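Local coordinates for protein methylmalonyl-CoA carboxyltransferase 12S subunit (Propionibacterium freudenreichii, PDB 1ON3) that transfers the carboxyl group of methylmalonyl-CoA to the biotin of the 1.3S subunit, as the hexameric core of the transcarboxylase complex, at residues E[45-50]-E[84-89]; E[393-396]-E[401-404]. All coordinates share one frame; numbering follows the deposited sequence.

Contact 1 of 2, residues E[45-50]-E[84-89]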
loop_
_atom_site.group_PDB
_atom_site.type_symbol
_atom_site.label_atom_id
_atom_site.label_comp_id
_atom_site.label_asym_id
_atom_site.label_seq_id
_atom_site.Cartn_x
_atom_site.Cartn_y
_atom_site.Cartn_z
ATOM N N THR E 45 45.792 -10.741 10.738
ATOM C CA THR E 45 44.898 -11.782 11.258
ATOM C C THR E 45 43.467 -11.281 11.112
ATOM O O THR E 45 43.241 -10.117 10.810
ATOM C CB THR E 45 45.111 -12.021 12.749
ATOM O OG1 THR E 45 44.779 -10.820 13.460
ATOM C CG2 THR E 45 46.554 -12.387 13.034
ATOM N N ALA E 46 42.504 -12.159 11.345
ATOM C CA ALA E 46 41.097 -11.782 11.269
ATOM C C ALA E 46 40.760 -10.614 12.200
ATOM O O ALA E 46 40.026 -9.707 11.822
ATOM C CB ALA E 46 40.239 -12.970 11.623
ATOM N N ARG E 47 41.294 -10.628 13.421
ATOM C CA ARG E 47 40.978 -9.561 14.356
ATOM C C ARG E 47 41.704 -8.256 14.077
ATOM O O ARG E 47 41.165 -7.186 14.343
ATOM C CB ARG E 47 41.199 -10.048 15.793
ATOM C CG ARG E 47 40.157 -11.111 16.161
ATOM C CD ARG E 47 40.413 -11.831 17.477
ATOM N NE ARG E 47 39.390 -12.857 17.684
ATOM C CZ ARG E 47 38.170 -12.620 18.157
ATOM N NH1 ARG E 47 37.797 -11.384 18.497
ATOM N NH2 ARG E 47 37.311 -13.613 18.271
ATOM N N GLU E 48 42.919 -8.335 13.541
ATOM C CA GLU E 48 43.653 -7.121 13.205
ATOM C C GLU E 48 42.904 -6.403 12.078
ATOM O O GLU E 48 42.811 -5.180 12.060
ATOM C CB GLU E 48 45.077 -7.464 12.752
ATOM C CG GLU E 48 45.989 -7.873 13.896
ATOM C CD GLU E 48 47.255 -8.578 13.430
ATOM O OE1 GLU E 48 48.124 -8.827 14.279
ATOM O OE2 GLU E 48 47.381 -8.893 12.229
ATOM N N ARG E 49 42.373 -7.179 11.139
ATOM C CA ARG E 49 41.639 -6.611 10.007
ATOM C C ARG E 49 40.419 -5.821 10.473
ATOM O O ARG E 49 40.189 -4.698 10.024
ATOM C CB ARG E 49 41.219 -7.729 9.040
ATOM C CG ARG E 49 42.397 -8.248 8.203
ATOM C CD ARG E 49 42.107 -9.596 7.516
ATOM N NE ARG E 49 43.239 -10.017 6.687
ATOM C CZ ARG E 49 43.391 -11.233 6.166
ATOM N NH1 ARG E 49 42.481 -12.178 6.373
ATOM N NH2 ARG E 49 44.470 -11.512 5.449
ATOM N N LEU E 50 39.642 -6.399 11.384
ATOM C CA LEU E 50 38.474 -5.696 11.886
ATOM C C LEU E 50 38.915 -4.483 12.696
ATOM O O LEU E 50 38.316 -3.415 12.606
ATOM C CB LEU E 50 37.625 -6.625 12.755
ATOM C CG LEU E 50 36.825 -7.659 11.969
ATOM C CD1 LEU E 50 36.170 -8.655 12.934
ATOM C CD2 LEU E 50 35.773 -6.937 11.130
ATOM N N GLY E 84 36.051 -20.214 13.676
ATOM C CA GLY E 84 36.796 -19.649 12.572
ATOM C C GLY E 84 36.328 -18.337 11.964
ATOM O O GLY E 84 36.840 -17.961 10.920
ATOM N N VAL E 85 35.354 -17.655 12.568
ATOM C CA VAL E 85 34.932 -16.360 12.026
ATOM C C VAL E 85 34.606 -15.383 13.157
ATOM O O VAL E 85 34.004 -15.755 14.170
ATOM C CB VAL E 85 33.706 -16.493 11.080
ATOM C CG1 VAL E 85 32.421 -16.709 11.892
ATOM C CG2 VAL E 85 33.584 -15.227 10.200
ATOM N N VAL E 86 35.046 -14.139 13.000
ATOM C CA VAL E 86 34.802 -13.102 14.004
ATOM C C VAL E 86 33.722 -12.213 13.416
ATOM O O VAL E 86 33.912 -11.635 12.348
ATOM C CB VAL E 86 36.078 -12.278 14.281
ATOM C CG1 VAL E 86 35.821 -11.283 15.418
ATOM C CG2 VAL E 86 37.227 -13.215 14.653
ATOM N N THR E 87 32.595 -12.117 14.116
ATOM C CA THR E 87 31.445 -11.357 13.648
ATOM C C THR E 87 30.923 -10.344 14.662
ATOM O O THR E 87 30.962 -10.566 15.877
ATOM C CB THR E 87 30.289 -12.303 13.311
ATOM O OG1 THR E 87 29.929 -13.033 14.487
ATOM C CG2 THR E 87 30.693 -13.301 12.214
ATOM N N GLY E 88 30.407 -9.229 14.158
ATOM C CA GLY E 88 29.882 -8.233 15.067
ATOM C C GLY E 88 29.461 -6.945 14.405
ATOM O O GLY E 88 29.316 -6.872 13.181
ATOM N N ARG E 89 29.279 -5.929 15.243
ATOM C CA ARG E 89 28.844 -4.603 14.825
ATOM C C ARG E 89 29.893 -3.570 15.240
ATOM O O ARG E 89 30.529 -3.699 16.283
ATOM C CB ARG E 89 27.489 -4.307 15.485
ATOM C CG ARG E 89 26.712 -3.077 14.977
ATOM C CD ARG E 89 27.136 -1.765 15.637
ATOM N NE ARG E 89 26.118 -0.720 15.477
ATOM C CZ ARG E 89 26.219 0.509 15.982
ATOM N NH1 ARG E 89 27.294 0.853 16.683
ATOM N NH2 ARG E 89 25.246 1.399 15.785
#

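Contact 2 of 2, residues E[393-396]-E[401-404]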
loop_
_atom_site.group_PDB
_atom_site.type_symbol
_atom_site.label_atom_id
_atom_site.label_comp_id
_atom_site.label_asym_id
_atom_site.label_seq_id
_atom_site.Cartn_x
_atom_site.Cartn_y
_atom_site.Cartn_z
ATOM N N TYR E 393 19.201 -2.373 -20.941
ATOM C CA TYR E 393 18.304 -2.799 -19.885
ATOM C C TYR E 393 18.536 -2.004 -18.601
ATOM O O TYR E 393 17.592 -1.425 -18.047
ATOM C CB TYR E 393 18.479 -4.285 -19.584
ATOM C CG TYR E 393 17.430 -4.791 -18.627
ATOM C CD1 TYR E 393 16.295 -5.442 -19.088
ATOM C CD2 TYR E 393 17.546 -4.555 -17.256
ATOM C CE1 TYR E 393 15.286 -5.852 -18.211
ATOM C CE2 TYR E 393 16.548 -4.949 -16.375
ATOM C CZ TYR E 393 15.424 -5.597 -16.857
ATOM O OH TYR E 393 14.438 -5.975 -15.973
ATOM N N ALA E 394 19.782 -1.999 -18.125
ATOM C CA ALA E 394 20.122 -1.308 -16.885
ATOM C C ALA E 394 19.729 0.162 -16.899
ATOM O O ALA E 394 19.110 0.651 -15.956
ATOM C CB ALA E 394 21.617 -1.451 -16.583
ATOM N N TYR E 395 20.084 0.881 -17.958
ATOM C CA TYR E 395 19.713 2.294 -18.017
ATOM C C TYR E 395 18.197 2.500 -18.120
ATOM O O TYR E 395 17.640 3.351 -17.420
ATOM C CB TYR E 395 20.424 2.977 -19.188
ATOM C CG TYR E 395 21.826 3.432 -18.857
ATOM C CD1 TYR E 395 22.912 2.994 -19.604
ATOM C CD2 TYR E 395 22.061 4.324 -17.808
ATOM C CE1 TYR E 395 24.199 3.426 -19.324
ATOM C CE2 TYR E 395 23.353 4.768 -17.519
ATOM C CZ TYR E 395 24.413 4.311 -18.283
ATOM O OH TYR E 395 25.691 4.729 -18.011
ATOM N N SER E 396 17.520 1.725 -18.972
ATOM C CA SER E 396 16.062 1.870 -19.125
ATOM C C SER E 396 15.296 1.575 -17.832
ATOM O O SER E 396 14.235 2.126 -17.597
ATOM C CB SER E 396 15.523 0.956 -20.241
ATOM O OG SER E 396 16.150 1.232 -21.486
ATOM N N PRO E 401 18.591 9.898 -11.041
ATOM C CA PRO E 401 18.818 10.954 -12.033
ATOM C C PRO E 401 19.863 10.419 -13.017
ATOM O O PRO E 401 20.835 9.785 -12.607
ATOM C CB PRO E 401 19.375 12.108 -11.192
ATOM C CG PRO E 401 18.644 11.938 -9.883
ATOM C CD PRO E 401 18.679 10.426 -9.667
ATOM N N LYS E 402 19.643 10.649 -14.309
ATOM C CA LYS E 402 20.574 10.211 -15.345
ATOM C C LYS E 402 20.933 11.428 -16.186
ATOM O O LYS E 402 20.068 12.012 -16.831
ATOM C CB LYS E 402 19.924 9.117 -16.200
ATOM C CG LYS E 402 19.766 7.790 -15.428
ATOM C CD LYS E 402 19.013 6.718 -16.224
ATOM C CE LYS E 402 17.547 7.046 -16.344
ATOM N NZ LYS E 402 16.790 6.029 -17.125
ATOM N N ILE E 403 22.204 11.815 -16.161
ATOM C CA ILE E 403 22.676 12.989 -16.898
ATOM C C ILE E 403 23.750 12.569 -17.888
ATOM O O ILE E 403 24.741 11.931 -17.519
ATOM C CB ILE E 403 23.288 14.029 -15.946
ATOM C CG1 ILE E 403 22.328 14.308 -14.788
ATOM C CG2 ILE E 403 23.643 15.291 -16.729
ATOM C CD1 ILE E 403 21.029 14.960 -15.195
ATOM N N THR E 404 23.575 12.974 -19.141
ATOM C CA THR E 404 24.492 12.575 -20.186
ATOM C C THR E 404 25.112 13.740 -20.967
ATOM O O THR E 404 24.416 14.637 -21.425
ATOM C CB THR E 404 23.754 11.626 -21.161
ATOM O OG1 THR E 404 23.410 10.412 -20.465
ATOM C CG2 THR E 404 24.608 11.304 -22.377
#

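Contact 1 of 2, residues E[45-50]-E[84-89]
Helix segment 46-50 sets A46, R47 and L50 against V86 of strand segment 85-89, the two axes coming within 9.3 Å and pointing much the same way, 28° apart. This is helix-on-sheet packing in the N-terminal crotonase-fold half of the subunit, where strand 85-92 lies between strands 60-62 and 95-102. V86 is the hub: a branched residue suits the place because its methyls divide the apolar neighbours, CG1 facing L50 and CG2 facing A46, while the R47 guanidinium lies against both. With CG1 anti to the backbone N (chi1 -175°), V86 CG1 meets L50 CD1 at 3.6 Å, and F59 adds to the apolar cluster around both residues. A46 is small enough for the helix to settle here, its CB 4.3 Å from V86 CG2. R47, extended from CG to NE, crosses V86 at about a right angle and lays one guanidinium face over V86 CG2, which is 3.6 Å from R47 NH2 and offset toward the rim. A methyl can cover that weakly hydrated face, since the N-H groups point outward in the plane, and R47 NH1 forms a salt bridge with E61 of the neighbouring strand 60-62. A capping box fixes the helix start: E48 N donates to T45 OG1 (3.1 Å), and T45 N returns a 2.9 Å bond to E48 OE2 from above the carboxylate plane, 46° out of it.

Contact 2 of 2, residues E[393-396]-E[401-404]
K402 reaches from the start of strand 402-407 to the last full turn of helix 384-397, where its NZ donates a 2.8 Å hydrogen bond to Y395 O. This is the tight part of the contact. The ammonium comes in with a C=O...N angle of 148° and stands 32° out of the carbonyl plane, and the bend of the lysine chain at chi3 (-71°) turns CE and NZ onto the oxygen. Lysine suits the place because NZ also bonds A398 O and L423 O, so one buried charge gathers three carbonyls near a helix C-terminus, whose partial negative charge would probably favour the cation. A short turn joins the helix to the strand, which lies parallel to strand 364-370 in the sheet; strand, helix and strand thus form a beta-alpha-beta crossover of the C-terminal crotonase-fold half. A methionine in place of K402 would probably leave the carbonyls of Y395, A398 and L423 without their shared donor. The looser part lies beside the tyrosine: K402 CD comes only to 4.2 Å from Y395 CD2, meeting the ring at its edge near the plane. The far end of that ring is tied instead to the sheet, Y395 OH bonding Q366 OE1. On the strand side, the backbone N of K402 bonds D426 OD2.

Contacts 1 and 2 sit on opposite sides of the chain's centre, with their own centres 38 Å apart and about 28 Å between nearest atoms, so they do not touch. Each belongs to one half of the duplicated carboxyltransferase, contact 1 to the N-terminal sheet and contact 2 to the C-terminal one. None of their residues lines a methylmalonyl-CoA pocket, but both lie on chain segments, or beside them, that lead to pocket residues. Beside contact 1, R49 forms a salt bridge with D138, two positions before G140; beyond contact 2, the chain runs through strand 409-411 to G412 and G413. Both contacts border other subunits: R89 packs on M505 of one neighbouring subunit and S396 on F159 of another.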